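Chemotactic transducer PctC (Pseudomonas aeruginosa, PDB 5LTV) binds gamma-amino-butanoic acid through its extracytoplasmic ligand-binding domain and, as a chemoreceptor, probably relays that recognition to the cell's chemotaxis machinery. Local coordinates at residues 149-154 / 167-172; 220-225 / 238-243. All coordinates share one frame; numbering follows the deposited sequence.

Contact 1 (149-154 / 167-172). With ABU (gamma-amino-butanoic acid), chain H.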
loop_
_atom_site.group_PDB
_atom_site.type_symbol
_atom_site.label_atom_id
_atom_site.label_comp_id
_atom_site.label_asym_id
_atom_site.label_seq_id
_atom_site.Cartn_x
_atom_site.Cartn_y
_atom_site.Cartn_z
ATOM N N LEU A 149 -3.755 -1.115 -3.036
ATOM C CA LEU A 149 -2.603 -0.240 -2.972
ATOM C C LEU A 149 -1.385 -1.081 -3.340
ATOM O O LEU A 149 -1.401 -2.315 -3.236
ATOM C CB LEU A 149 -2.470 0.461 -1.584
ATOM C CG LEU A 149 -2.154 -0.236 -0.264
ATOM C CD1 LEU A 149 -0.719 -0.602 -0.281
ATOM C CD2 LEU A 149 -2.434 0.626 0.962
ATOM N N ALA A 150 -0.343 -0.410 -3.812
ATOM C CA ALA A 150 0.834 -1.106 -4.298
ATOM C C ALA A 150 2.080 -0.598 -3.583
ATOM O O ALA A 150 2.127 0.526 -3.089
ATOM C CB ALA A 150 0.988 -0.938 -5.813
ATOM N N MET A 151 3.088 -1.448 -3.543
ATOM C CA MET A 151 4.439 -1.072 -3.191
ATOM C C MET A 151 5.300 -1.305 -4.409
ATOM O O MET A 151 5.267 -2.401 -4.979
ATOM C CB MET A 151 4.914 -1.917 -2.031
ATOM C CG MET A 151 4.280 -1.531 -0.747
ATOM S SD MET A 151 4.374 -2.911 0.429
ATOM C CE MET A 151 3.532 -2.186 1.874
ATOM N N SER A 152 6.046 -0.280 -4.840
ATOM C CA SER A 152 6.747 -0.357 -6.130
ATOM C C SER A 152 8.114 0.320 -6.047
ATOM O O SER A 152 8.338 1.216 -5.219
ATOM C CB SER A 152 5.925 0.277 -7.289
ATOM O OG SER A 152 5.656 1.684 -7.070
ATOM N N LEU A 153 9.034 -0.134 -6.901
ATOM C CA LEU A 153 10.362 0.452 -6.927
ATOM C C LEU A 153 11.044 0.130 -8.251
ATOM O O LEU A 153 10.792 -0.930 -8.837
ATOM C CB LEU A 153 11.225 -0.028 -5.744
ATOM C CG LEU A 153 11.411 -1.456 -5.206
ATOM C CD1 LEU A 153 10.907 -2.583 -6.084
ATOM C CD2 LEU A 153 12.883 -1.663 -4.854
ATOM N N PRO A 154 11.935 1.011 -8.726
ATOM C CA PRO A 154 12.672 0.731 -9.963
ATOM C C PRO A 154 13.560 -0.482 -9.806
ATOM O O PRO A 154 14.021 -0.800 -8.712
ATOM C CB PRO A 154 13.507 1.997 -10.179
ATOM C CG PRO A 154 12.820 3.056 -9.248
ATOM C CD PRO A 154 12.393 2.253 -8.069
ATOM N N GLY A 167 4.296 -5.100 -5.867
ATOM C CA GLY A 167 3.204 -5.968 -5.443
ATOM C C GLY A 167 2.042 -5.156 -4.922
ATOM O O GLY A 167 2.229 -4.111 -4.311
ATOM N N ASP A 168 0.832 -5.635 -5.169
ATOM C CA ASP A 168 -0.301 -4.920 -4.615
ATOM C C ASP A 168 -1.110 -5.830 -3.682
ATOM O O ASP A 168 -0.981 -7.061 -3.703
ATOM C CB ASP A 168 -1.179 -4.313 -5.708
ATOM C CG ASP A 168 -1.656 -5.344 -6.725
ATOM O OD1 ASP A 168 -1.953 -6.497 -6.335
ATOM O OD2 ASP A 168 -1.721 -5.001 -7.929
ATOM N N MET A 169 -1.948 -5.193 -2.859
ATOM C CA MET A 169 -2.795 -5.881 -1.908
ATOM C C MET A 169 -4.161 -5.208 -1.818
ATOM O O MET A 169 -4.269 -3.988 -1.915
ATOM C CB MET A 169 -2.101 -5.934 -0.540
ATOM C CG MET A 169 -1.562 -4.650 -0.105
ATOM S SD MET A 169 0.107 -4.857 0.551
ATOM C CE MET A 169 1.086 -4.122 -0.769
ATOM N N LYS A 170 -5.196 -6.028 -1.660
ATOM C CA LYS A 170 -6.557 -5.527 -1.496
ATOM C C LYS A 170 -6.705 -4.719 -0.214
ATOM O O LYS A 170 -6.150 -5.065 0.836
ATOM C CB LYS A 170 -7.551 -6.689 -1.486
ATOM C CG LYS A 170 -7.681 -7.390 -2.829
ATOM C CD LYS A 170 -8.349 -8.754 -2.699
ATOM C CE LYS A 170 -9.592 -8.667 -1.859
ATOM N NZ LYS A 170 -10.107 -10.031 -1.502
ATOM N N LEU A 171 -7.467 -3.628 -0.310
ATOM C CA LEU A 171 -7.725 -2.799 0.859
ATOM C C LEU A 171 -8.463 -3.558 1.955
ATOM O O LEU A 171 -8.232 -3.295 3.138
ATOM C CB LEU A 171 -8.544 -1.563 0.467
ATOM C CG LEU A 171 -7.952 -0.496 -0.436
ATOM C CD1 LEU A 171 -8.762 0.779 -0.180
ATOM C CD2 LEU A 171 -6.444 -0.270 -0.211
ATOM N N GLU A 172 -9.359 -4.494 1.596
ATOM C CA GLU A 172 -10.085 -5.216 2.645
ATOM C C GLU A 172 -9.140 -6.089 3.468
ATOM O O GLU A 172 -9.351 -6.255 4.676
ATOM C CB GLU A 172 -11.250 -6.042 2.067
ATOM C CG GLU A 172 -10.898 -7.319 1.294
ATOM C CD GLU A 172 -12.143 -8.145 0.862
ATOM O OE1 GLU A 172 -13.082 -8.310 1.677
ATOM O OE2 GLU A 172 -12.185 -8.633 -0.295
HETATM N N ABU H . -2.450 -5.968 -10.459
HETATM C CD ABU H . -2.998 -4.639 -10.846
HETATM C CB ABU H . -2.335 -4.077 -12.075
HETATM C CG ABU H . -1.813 -2.662 -11.888
HETATM C C ABU H . -2.589 -1.465 -12.409
HETATM O O ABU H . -3.722 -1.228 -11.920
HETATM O OXT ABU H . -2.023 -0.721 -13.259
#

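Contact 2 (220-225 / 238-243)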
loop_
_atom_site.group_PDB
_atom_site.type_symbol
_atom_site.label_atom_id
_atom_site.label_comp_id
_atom_site.label_asym_id
_atom_site.label_seq_id
_atom_site.Cartn_x
_atom_site.Cartn_y
_atom_site.Cartn_z
ATOM N N PRO A 220 -12.737 16.131 12.786
ATOM C CA PRO A 220 -11.662 16.374 13.753
ATOM C C PRO A 220 -10.367 16.749 13.057
ATOM O O PRO A 220 -10.113 16.375 11.911
ATOM C CB PRO A 220 -11.526 15.030 14.474
ATOM C CG PRO A 220 -11.910 14.040 13.455
ATOM C CD PRO A 220 -12.971 14.690 12.585
ATOM N N ASN A 221 -9.547 17.510 13.767
ATOM C CA ASN A 221 -8.275 17.955 13.225
ATOM C C ASN A 221 -7.226 16.893 13.519
ATOM O O ASN A 221 -7.174 16.350 14.626
ATOM C CB ASN A 221 -7.868 19.311 13.811
ATOM C CG ASN A 221 -9.045 20.277 13.940
ATOM O OD1 ASN A 221 -9.237 20.905 14.986
ATOM N ND2 ASN A 221 -9.835 20.400 12.879
ATOM N N ILE A 222 -6.405 16.582 12.525
ATOM C CA ILE A 222 -5.451 15.497 12.692
ATOM C C ILE A 222 -4.270 15.970 13.529
ATOM O O ILE A 222 -3.273 16.473 12.992
ATOM C CB ILE A 222 -4.979 14.955 11.333
ATOM C CG1 ILE A 222 -6.179 14.563 10.466
ATOM C CG2 ILE A 222 -4.047 13.772 11.547
ATOM C CD1 ILE A 222 -5.794 13.828 9.199
ATOM N N VAL A 223 -4.371 15.803 14.843
ATOM C CA VAL A 223 -3.262 16.010 15.769
ATOM C C VAL A 223 -3.048 14.726 16.559
ATOM O O VAL A 223 -4.009 14.195 17.123
ATOM C CB VAL A 223 -3.505 17.178 16.740
ATOM C CG1 VAL A 223 -4.886 17.053 17.386
ATOM C CG2 VAL A 223 -2.420 17.155 17.797
ATOM N N PRO A 224 -1.789 14.189 16.634
ATOM C CA PRO A 224 -1.514 13.042 17.522
ATOM C C PRO A 224 -2.080 13.239 18.931
ATOM O O PRO A 224 -1.851 14.280 19.570
ATOM C CB PRO A 224 0.023 12.966 17.532
ATOM C CG PRO A 224 0.448 13.576 16.238
ATOM C CD PRO A 224 -0.595 14.611 15.873
ATOM N N GLY A 225 -2.864 12.252 19.406
ATOM C CA GLY A 225 -3.494 12.279 20.710
ATOM C C GLY A 225 -4.999 12.077 20.624
ATOM O O GLY A 225 -5.545 11.654 19.597
ATOM N N VAL A 238 -11.984 10.423 19.446
ATOM C CA VAL A 238 -11.225 10.020 18.275
ATOM C C VAL A 238 -9.751 10.318 18.503
ATOM O O VAL A 238 -9.382 11.450 18.843
ATOM C CB VAL A 238 -11.743 10.683 16.989
ATOM C CG1 VAL A 238 -10.645 10.745 15.947
ATOM C CG2 VAL A 238 -12.925 9.877 16.452
ATOM N N SER A 239 -8.916 9.294 18.322
ATOM C CA SER A 239 -7.493 9.310 18.611
ATOM C C SER A 239 -6.700 9.098 17.329
ATOM O O SER A 239 -7.042 8.231 16.521
ATOM C CB SER A 239 -7.134 8.211 19.622
ATOM O OG SER A 239 -5.723 7.974 19.648
ATOM N N PHE A 240 -5.633 9.880 17.149
ATOM C CA PHE A 240 -4.720 9.721 16.018
ATOM C C PHE A 240 -3.349 9.270 16.504
ATOM O O PHE A 240 -2.765 9.890 17.403
ATOM C CB PHE A 240 -4.581 11.011 15.204
ATOM C CG PHE A 240 -5.854 11.440 14.526
ATOM C CD1 PHE A 240 -6.276 10.832 13.343
ATOM C CD2 PHE A 240 -6.644 12.444 15.085
ATOM C CE1 PHE A 240 -7.474 11.235 12.706
ATOM C CE2 PHE A 240 -7.823 12.851 14.468
ATOM C CZ PHE A 240 -8.239 12.240 13.263
ATOM N N THR A 241 -2.842 8.201 15.886
ATOM C CA THR A 241 -1.527 7.634 16.171
ATOM C C THR A 241 -0.768 7.443 14.867
ATOM O O THR A 241 -1.249 6.713 13.976
ATOM C CB THR A 241 -1.650 6.293 16.879
ATOM O OG1 THR A 241 -2.484 6.451 18.047
ATOM C CG2 THR A 241 -0.251 5.770 17.243
ATOM N N PRO A 242 0.405 8.041 14.711
ATOM C CA PRO A 242 1.159 7.864 13.467
ATOM C C PRO A 242 1.647 6.437 13.284
ATOM O O PRO A 242 1.942 5.722 14.242
ATOM C CB PRO A 242 2.334 8.843 13.614
ATOM C CG PRO A 242 2.436 9.127 15.073
ATOM C CD PRO A 242 1.049 9.000 15.630
ATOM N N VAL A 243 1.693 6.016 12.026
ATOM C CA VAL A 243 2.335 4.762 11.657
ATOM C C VAL A 243 3.789 5.055 11.335
ATOM O O VAL A 243 4.092 5.872 10.456
ATOM C CB VAL A 243 1.644 4.092 10.466
ATOM C CG1 VAL A 243 2.270 2.731 10.265
ATOM C CG2 VAL A 243 0.149 3.973 10.721
#

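Contact 1 (149-154 / 167-172)
Residues 149-154 and 167-170 run antiparallel at 165°, with Leu149 facing Met169 and Met151 facing Gly167 as hydrogen-bonded pairs, while Ala150 and Asp168 form the non-hydrogen-bonded pair between them. Four backbone bonds close the two rings, the straightest from Met151 N to Gly167 O at 2.9 Å. In the gap between the rings the CA atoms of Ala150 and Asp168 draw to 4.0 Å, and a bent CA-H...O contact brings Asp168 CA to 3.1 Å from Leu149 O. Side chains then divide between two faces. On one, Met169 is bent at its second and third torsions, which folds its CE back over strand 149-154. There Met169 CE meets Met151 SD at 3.7 Å, the extended Met151 chain crossing that of Met169 at about a right angle, and Met169 CE also touches Leu149 CD1 at 4.0 Å. Met151 goes on to pack against Leu53, Arg56 and Met57 of helix 34-68, so this face of the hairpin lies against the long helix. The hairpin belongs to an antiparallel five-stranded sheet of order 2-1-5-4-3, the PAS-like arrangement of a Cache module, and strands 147-157 and 160-170 are its fourth and fifth. The other face carries the small methyl of Ala150 beside Asp168, whose end leaves the sheet toward the ligand. With its CG set between the backbone N and the carbonyl carbon (chi1 55°), Asp168 OD2 accepts a hydrogen bond from N of gamma-amino-butanoic acid at 2.8 Å. Tyr95 OH also bonds to OD2 and Ser93 OG to OD1, so both oxygens of the buried carboxylate are engaged and its rotation is restrained; its negative charge probably helps to hold the ligand as an ammonium ion.

Contact 2 (220-225 / 238-243)
Phe240 spreads its ring beneath the incoming loop, where Ile222 lies across it at about a right angle. The Ile222 CA sits over one face, 4.2 Å from the ring centroid and 19° off the normal, a CH-pi contact displaced toward the rim. The isoleucine branches extend this cover: CG2, anti to the backbone N, reaches Phe240 CD1 at 4.1 Å, while CG1 approaches CZ. At the ring's edge, near its plane, Pro220 CG comes to 4.1 Å from Phe240 CZ and also touches Val238 CG1. Two carbonyl oxygens lie obliquely to the ring, Asn221 O at 3.6 Å from Phe240 CE2 and Val223 O near CB and CD2. The loop bends sharply here: Ile222 is the centre of an inverse gamma turn, with a weak bond from Val223 N back to Asn221 O. Beyond the turn the chain becomes the edge strand of an antiparallel sheet. Gly225 and Phe240 form a hydrogen-bonded pair there, with Gly225 N to Phe240 O at 3.1 Å and Phe240 N to Gly225 O at 3.0 Å. Ala254 of strand 251-256 and Val192 of strand 188-193 also touch Phe240. The chemistry thus has two parts: two backbone bonds fix where the edge strand begins, while a largely apolar fit, with two backbone carbonyls beside the ring and no charged group, secures the irregular loop before it.

Overall arrangement
Contact 1 closes before contact 2 opens along the chain, and their centres lie 25 Å apart, with nearest atoms about 10 Å from one another. Each belongs to its own five-stranded antiparallel sheet of order 2-1-5-4-3, so the two sheets repeat one topology, consistent with a double Cache domain. The pairings are not equivalent: contact 1 joins the fourth and fifth strands of the ligand-binding sheet, whereas contact 2 joins the loop leading into the third strand, and that strand's first residue, to the fourth. Helix 34-68 links them, touching Met151 and Leu153 in one and Thr241 and Val243 in the other. Ligand is held at the first sheet, and the shared helix offers a plausible route for signalling.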